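Local coordinates for aminotransferase class I and II (PDB 4EMY), which binds pyridoxal 5'-phosphate and, as a homodimeric aminotransferase of class one, probably transfers amino groups between amino acids and keto acids, at residues L247-F252 with S277-I282; I118-D123 with A288-S293; G125-C130 with D178-L183. All coordinates share one frame; numbering follows the deposited sequence.

Contact 1: residues L247-F252 with S277-I282; sequences LPRNLF and SSSKEI
The hydroxyl of Ser-278 donates to the carbonyl oxygen of Leu-247, the one hydrogen bond between 247-252 and 277-282, with OG 2.9 Å from O. The hydroxyl approaches the Leu-247 oxygen almost head-on (168° at O), a placement reached because OG sits between the backbone N and the carbonyl carbon of its own residue (chi1 52°). An alanine here would lose that donor and is likely to leave the Leu-247 carbonyl without this mate. The neighbouring serine works within its own loop: Ser-277 OG accepts from Ser-279 N at 3.0 Å, forming an ST turn that leads from strand 271-277 to Ser-279, the N-cap residue of helix 280-297. Across from it, a type I beta turn from Pro-248 to Leu-251 leads into strand 251-258, antiparallel neighbour of 271-277 in the large mixed sheet. At the exposed Arg-249, its chain bent at chi3, NE comes to 3.6 Å from Ser-279 OG, which lies at the edge of the guanidinium, in its plane. Apolar packing centres on Phe-252. Ser-277 CB meets the ring edge at CD1, while Ile-282 CG2 approaches CD1 obliquely at 3.8 Å; Met-6 of the second subunit packs on both Phe-252 and Ile-282.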
# COMPACT_ATOMS: atom_id res chain seq x y z
N LEU A 247 23.05 -17.62 10.64
CA LEU A 247 23.87 -16.80 9.77
C LEU A 247 24.48 -15.67 10.59
O LEU A 247 23.85 -15.22 11.55
CB LEU A 247 23.03 -16.24 8.63
CG LEU A 247 23.08 -16.92 7.26
CD1 LEU A 247 23.03 -18.44 7.32
CD2 LEU A 247 21.96 -16.39 6.38
N PRO A 248 25.70 -15.23 10.24
CA PRO A 248 26.35 -14.17 11.02
C PRO A 248 25.49 -12.91 11.15
O PRO A 248 24.78 -12.53 10.22
CB PRO A 248 27.64 -13.87 10.22
CG PRO A 248 27.53 -14.64 8.95
CD PRO A 248 26.59 -15.77 9.19
N ARG A 249 25.56 -12.29 12.33
CA ARG A 249 24.86 -11.05 12.65
C ARG A 249 24.69 -10.10 11.45
O ARG A 249 23.61 -9.56 11.23
CB ARG A 249 25.57 -10.37 13.83
CG ARG A 249 25.08 -8.97 14.19
CD ARG A 249 25.48 -8.58 15.62
NE ARG A 249 24.67 -9.28 16.62
CZ ARG A 249 25.13 -10.20 17.48
NH1 ARG A 249 26.41 -10.55 17.49
NH2 ARG A 249 24.29 -10.76 18.34
N ASN A 250 25.76 -9.92 10.68
CA ASN A 250 25.78 -8.98 9.55
C ASN A 250 25.26 -9.53 8.21
O ASN A 250 25.41 -8.88 7.17
CB ASN A 250 27.19 -8.40 9.38
CG ASN A 250 28.23 -9.46 9.10
OD1 ASN A 250 28.24 -10.53 9.72
ND2 ASN A 250 29.13 -9.17 8.17
N LEU A 251 24.67 -10.71 8.24
CA LEU A 251 24.03 -11.27 7.05
C LEU A 251 22.55 -11.47 7.29
O LEU A 251 22.10 -12.52 7.76
CB LEU A 251 24.70 -12.59 6.63
CG LEU A 251 24.26 -13.25 5.32
CD1 LEU A 251 24.40 -12.31 4.13
CD2 LEU A 251 25.04 -14.53 5.07
N PHE A 252 21.78 -10.43 6.99
CA PHE A 252 20.34 -10.45 7.21
C PHE A 252 19.61 -11.05 6.01
O PHE A 252 20.12 -11.02 4.88
CB PHE A 252 19.84 -9.03 7.54
CG PHE A 252 18.43 -8.99 8.06
CD1 PHE A 252 18.05 -9.77 9.14
CD2 PHE A 252 17.49 -8.14 7.48
CE1 PHE A 252 16.75 -9.73 9.63
CE2 PHE A 252 16.20 -8.09 7.97
CZ PHE A 252 15.82 -8.88 9.04
N SER A 277 17.20 -13.57 11.50
CA SER A 277 18.48 -13.19 12.09
C SER A 277 18.84 -14.01 13.31
O SER A 277 17.96 -14.52 14.01
CB SER A 277 18.50 -11.71 12.46
OG SER A 277 19.78 -11.32 12.93
N SER A 278 20.13 -14.12 13.57
CA SER A 278 20.62 -14.75 14.79
C SER A 278 20.58 -13.78 15.97
O SER A 278 20.68 -14.19 17.12
CB SER A 278 22.04 -15.28 14.59
OG SER A 278 22.88 -14.27 14.06
N SER A 279 20.42 -12.49 15.67
CA SER A 279 20.37 -11.44 16.69
C SER A 279 18.94 -10.97 16.97
O SER A 279 18.18 -10.68 16.04
CB SER A 279 21.25 -10.25 16.29
OG SER A 279 21.16 -9.20 17.24
N LYS A 280 18.60 -10.90 18.25
CA LYS A 280 17.27 -10.48 18.70
C LYS A 280 17.03 -9.00 18.48
O LYS A 280 15.89 -8.59 18.22
CB LYS A 280 17.08 -10.83 20.18
CG LYS A 280 15.63 -10.87 20.63
CD LYS A 280 15.51 -10.77 22.14
CE LYS A 280 14.07 -10.57 22.57
NZ LYS A 280 13.98 -10.05 23.96
N GLU A 281 18.08 -8.19 18.58
CA GLU A 281 17.93 -6.75 18.36
C GLU A 281 17.89 -6.37 16.89
O GLU A 281 17.27 -5.36 16.53
CB GLU A 281 18.95 -5.92 19.14
CG GLU A 281 20.41 -6.15 18.79
CD GLU A 281 21.34 -5.40 19.73
OE1 GLU A 281 21.08 -4.21 20.00
OE2 GLU A 281 22.33 -6.00 20.19
N ILE A 282 18.52 -7.18 16.04
CA ILE A 282 18.41 -7.01 14.58
C ILE A 282 16.96 -7.18 14.12
O ILE A 282 16.48 -6.43 13.27
CB ILE A 282 19.34 -7.98 13.81
CG1 ILE A 282 20.82 -7.65 14.05
CG2 ILE A 282 19.04 -7.97 12.31
CD1 ILE A 282 21.24 -6.26 13.64

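Contact 2: residues I118-D123 with A288-S293; sequences IFSYLD and ASLAHS
Two helices of the cofactor-binding domain, 109-121 and 280-297, meet here at the dimer interface, and the contact rests chiefly on a pair of serine hydroxyls. Ser-120 OG and Ser-289 OG lie 3.0 Å apart, a hydrogen-bonding distance, although Ser-120 OG also has a weak hydrogen bond to Ser-116 O one turn back in its own helix. Ser-289 turns OG away from its backbone N (chi1 -170°), which brings the hydroxyl toward helix 109-121 and to Ser-120 OG; it also hydrogen-bonds Ala-11 O of the second subunit. Helix 109-121 starts at Gly-109, Gly-110 and Thr-111 of the pyridoxal phosphate pocket, and this contact lies toward its other end. The methyl CD1 of Leu-290 lies 4.1 Å from Ser-120 OG, and the Leu-290 side chain also touches Ser-116. One turn along helix 280-297 from Ser-289, Ser-293 OG comes to 4.2 Å from Phe-119 CD1, approaching obliquely a ring that packs edge-to-face against Phe-145 of its own chain. The hydrogen-bonding partner of this second hydroxyl is Glu-144 OE2 of the second subunit.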
# COMPACT_ATOMS: atom_id res chain seq x y z
N ILE A 118 14.45 -2.99 0.26
CA ILE A 118 15.33 -2.12 -0.52
C ILE A 118 15.49 -0.74 0.13
O ILE A 118 16.57 -0.14 0.05
CB ILE A 118 14.84 -1.95 -1.97
CG1 ILE A 118 14.70 -3.32 -2.64
CG2 ILE A 118 15.82 -1.09 -2.76
CD1 ILE A 118 14.18 -3.25 -4.06
N PHE A 119 14.43 -0.25 0.76
CA PHE A 119 14.49 1.03 1.44
C PHE A 119 15.32 0.93 2.71
O PHE A 119 16.24 1.73 2.91
CB PHE A 119 13.08 1.52 1.76
CG PHE A 119 13.02 2.95 2.24
CD1 PHE A 119 13.03 3.24 3.60
CD2 PHE A 119 12.95 3.99 1.33
CE1 PHE A 119 12.98 4.56 4.04
CE2 PHE A 119 12.90 5.31 1.77
CZ PHE A 119 12.91 5.59 3.12
N SER A 120 15.03 -0.06 3.55
CA SER A 120 15.62 -0.15 4.88
C SER A 120 17.06 -0.66 4.94
O SER A 120 17.79 -0.33 5.88
CB SER A 120 14.75 -1.00 5.80
OG SER A 120 13.55 -0.31 6.12
N TYR A 121 17.48 -1.44 3.94
CA TYR A 121 18.78 -2.11 3.99
C TYR A 121 19.78 -1.70 2.91
O TYR A 121 20.91 -2.20 2.86
CB TYR A 121 18.60 -3.62 4.08
CG TYR A 121 17.87 -4.00 5.35
CD1 TYR A 121 18.56 -4.12 6.55
CD2 TYR A 121 16.49 -4.19 5.34
CE1 TYR A 121 17.89 -4.44 7.71
CE2 TYR A 121 15.81 -4.51 6.51
CZ TYR A 121 16.51 -4.63 7.68
OH TYR A 121 15.84 -4.95 8.84
N LEU A 122 19.36 -0.79 2.05
CA LEU A 122 20.27 -0.10 1.15
C LEU A 122 20.08 1.39 1.31
O LEU A 122 18.95 1.86 1.44
CB LEU A 122 20.01 -0.47 -0.31
CG LEU A 122 20.35 -1.89 -0.78
CD1 LEU A 122 19.77 -2.13 -2.16
CD2 LEU A 122 21.85 -2.14 -0.76
N ASP A 123 21.19 2.12 1.31
CA ASP A 123 21.15 3.57 1.28
C ASP A 123 21.23 4.02 -0.19
O ASP A 123 20.81 3.28 -1.09
CB ASP A 123 22.30 4.13 2.11
CG ASP A 123 22.00 5.52 2.67
OD1 ASP A 123 21.21 6.28 2.06
OD2 ASP A 123 22.57 5.86 3.72
N ALA A 288 10.62 -2.55 14.02
CA ALA A 288 10.42 -1.11 14.20
C ALA A 288 10.44 -0.36 12.88
O ALA A 288 9.62 0.52 12.64
CB ALA A 288 11.46 -0.55 15.15
N SER A 289 11.39 -0.73 12.02
CA SER A 289 11.61 -0.05 10.76
C SER A 289 10.45 -0.25 9.78
O SER A 289 9.91 0.73 9.26
CB SER A 289 12.91 -0.52 10.13
OG SER A 289 13.24 0.29 9.01
N LEU A 290 10.09 -1.50 9.54
CA LEU A 290 8.97 -1.82 8.64
C LEU A 290 7.60 -1.35 9.14
O LEU A 290 6.72 -1.04 8.34
CB LEU A 290 8.95 -3.31 8.28
CG LEU A 290 9.70 -3.63 6.98
CD1 LEU A 290 11.22 -3.55 7.12
CD2 LEU A 290 9.28 -4.98 6.45
N ALA A 291 7.43 -1.27 10.46
CA ALA A 291 6.23 -0.69 11.05
C ALA A 291 6.17 0.81 10.81
O ALA A 291 5.09 1.34 10.56
CB ALA A 291 6.13 -1.00 12.53
N HIS A 292 7.32 1.48 10.88
CA HIS A 292 7.38 2.90 10.57
C HIS A 292 7.14 3.13 9.11
O HIS A 292 6.44 4.05 8.73
CB HIS A 292 8.70 3.52 11.00
CG HIS A 292 8.75 5.02 10.89
ND1 HIS A 292 9.02 5.66 9.74
CD2 HIS A 292 8.53 6.01 11.84
CE1 HIS A 292 8.97 6.98 9.94
NE2 HIS A 292 8.68 7.20 11.23
N SER A 293 7.73 2.28 8.28
CA SER A 293 7.49 2.32 6.84
C SER A 293 6.02 2.06 6.50
O SER A 293 5.45 2.78 5.68
CB SER A 293 8.39 1.32 6.09
OG SER A 293 9.65 1.87 5.78

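Contact 3: residues G125-C130 with D178-L183; sequences GDPLIC and DRIASL
Ile-129 holds the middle of two parallel strands, 127-130 and 179-183, through both its own N and its own O. The N donates to Ala-181 O at 2.8 Å, nearly straight at 172°, and the O accepts from Leu-183 N at 2.9 Å. Ala-181 N completes the ladder toward Pro-127 O, at 3.1 Å but more bent at 137°. On one face of the sheet Leu-128 CD1 lies 3.7 Å from Ala-181 CB and also touches Leu-183 CB, while Cys-130 SG meets Leu-183 CD2 at 3.7 Å; Tyr-138, a pocket residue, packs on both Cys-130 and Leu-183. On the face of Ile-129, its CD1 meets Ile-180 CD1 under helix 163-176. Pro-127 CG separately rests on Ile-180 CG2. The N-terminal end is looser. There Asp-126 OD2 lies 3.4 Å from Arg-179 CD, touching the aliphatic chain rather than the guanidinium, whose plane is turned 59° from the carboxylate. The Arg-179 chain runs past Asp-126 before bending at chi3, which carries the guanidinium away, and OD2 is instead hydrogen-bonded by Asp-123 N. Arg-179 is partly exposed and packs on Met-6 of the second subunit. Adjacent parallel strands with helix 163-176 on one face and 137-145 on the other are typical of the large domain of fold-type I pyridoxal phosphate enzymes, and here the side chain of Leu-183 is about 7 Å from the bound pyridoxal phosphate.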
# COMPACT_ATOMS: atom_id res chain seq x y z
N GLY A 125 23.99 5.18 -2.36
CA GLY A 125 25.01 4.67 -3.27
C GLY A 125 24.92 3.17 -3.45
O GLY A 125 25.46 2.61 -4.39
N ASP A 126 24.18 2.54 -2.53
CA ASP A 126 24.27 1.11 -2.29
C ASP A 126 23.67 0.26 -3.40
O ASP A 126 22.67 0.63 -4.00
CB ASP A 126 23.64 0.79 -0.93
CG ASP A 126 24.34 1.48 0.22
OD1 ASP A 126 25.39 2.13 0.00
OD2 ASP A 126 23.85 1.38 1.36
N PRO A 127 24.32 -0.88 -3.70
CA PRO A 127 23.93 -1.73 -4.81
C PRO A 127 22.95 -2.84 -4.46
O PRO A 127 23.12 -3.54 -3.47
CB PRO A 127 25.26 -2.35 -5.25
CG PRO A 127 26.09 -2.40 -4.01
CD PRO A 127 25.57 -1.35 -3.07
N LEU A 128 21.91 -2.97 -5.29
CA LEU A 128 21.08 -4.17 -5.30
C LEU A 128 21.54 -5.06 -6.45
O LEU A 128 21.36 -4.74 -7.62
CB LEU A 128 19.60 -3.82 -5.46
CG LEU A 128 18.68 -5.04 -5.34
CD1 LEU A 128 18.43 -5.42 -3.89
CD2 LEU A 128 17.37 -4.80 -6.07
N ILE A 129 22.14 -6.19 -6.10
CA ILE A 129 22.68 -7.10 -7.09
C ILE A 129 21.65 -8.18 -7.40
O ILE A 129 21.35 -9.04 -6.56
CB ILE A 129 24.03 -7.68 -6.64
CG1 ILE A 129 25.00 -6.54 -6.32
CG2 ILE A 129 24.61 -8.59 -7.72
CD1 ILE A 129 25.79 -6.75 -5.05
N CYS A 130 21.11 -8.11 -8.62
CA CYS A 130 19.98 -8.92 -9.05
C CYS A 130 20.28 -9.65 -10.35
O CYS A 130 21.06 -9.17 -11.17
CB CYS A 130 18.74 -8.05 -9.24
SG CYS A 130 17.29 -8.96 -9.84
N ASP A 178 30.26 -0.50 1.73
CA ASP A 178 30.20 -1.26 2.98
C ASP A 178 28.84 -1.94 3.16
O ASP A 178 28.69 -2.81 4.01
CB ASP A 178 30.50 -0.36 4.18
CG ASP A 178 31.99 -0.07 4.34
OD1 ASP A 178 32.81 -0.64 3.59
OD2 ASP A 178 32.35 0.74 5.23
N ARG A 179 27.85 -1.54 2.37
CA ARG A 179 26.52 -2.10 2.49
C ARG A 179 26.04 -2.56 1.12
O ARG A 179 26.13 -1.80 0.15
CB ARG A 179 25.56 -1.07 3.08
CG ARG A 179 24.13 -1.53 3.25
CD ARG A 179 23.34 -0.54 4.08
NE ARG A 179 23.45 -0.82 5.51
CZ ARG A 179 23.50 0.12 6.46
NH1 ARG A 179 23.46 1.41 6.14
NH2 ARG A 179 23.60 -0.24 7.74
N ILE A 180 25.58 -3.80 1.04
CA ILE A 180 25.07 -4.34 -0.23
C ILE A 180 23.79 -5.16 -0.04
O ILE A 180 23.37 -5.42 1.08
CB ILE A 180 26.11 -5.19 -0.99
CG1 ILE A 180 26.32 -6.54 -0.30
CG2 ILE A 180 27.43 -4.43 -1.19
CD1 ILE A 180 26.59 -7.66 -1.28
N ALA A 181 23.17 -5.56 -1.15
CA ALA A 181 22.01 -6.44 -1.10
C ALA A 181 21.94 -7.36 -2.31
O ALA A 181 22.18 -6.95 -3.44
CB ALA A 181 20.73 -5.63 -0.98
N SER A 182 21.63 -8.63 -2.06
CA SER A 182 21.42 -9.57 -3.14
C SER A 182 19.95 -9.87 -3.25
O SER A 182 19.29 -10.15 -2.24
CB SER A 182 22.18 -10.87 -2.90
OG SER A 182 21.68 -11.89 -3.75
N LEU A 183 19.43 -9.81 -4.46
CA LEU A 183 18.05 -10.22 -4.70
C LEU A 183 18.03 -11.47 -5.56
O LEU A 183 18.65 -11.51 -6.62
CB LEU A 183 17.23 -9.09 -5.34
CG LEU A 183 15.73 -9.40 -5.40
CD1 LEU A 183 14.89 -8.24 -4.89
CD2 LEU A 183 15.32 -9.82 -6.80

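From the N terminus, helix 109-121 opens contact 2 at 118-123 and runs almost directly into strand 127-131, where contact 3 begins. Contact 3 closes first, when 178-183 returns beside that strand after 47 intervening residues. Contact 1 then opens at 247-252 and closes at 277-282, a loop of 24 residues in series with contact 3. Only at 288-293 does contact 2 close, so both other loops are nested inside it. Contacts 1 and 3 reach the same mixed sheet, whereas contacts 1 and 2 share helix 280-297. Tyr-121 joins contacts 1 and 2, its OH 3.3 Å from Phe-252 CE2; Leu-122 packs on contact 3 through Pro-127 and Ala-181.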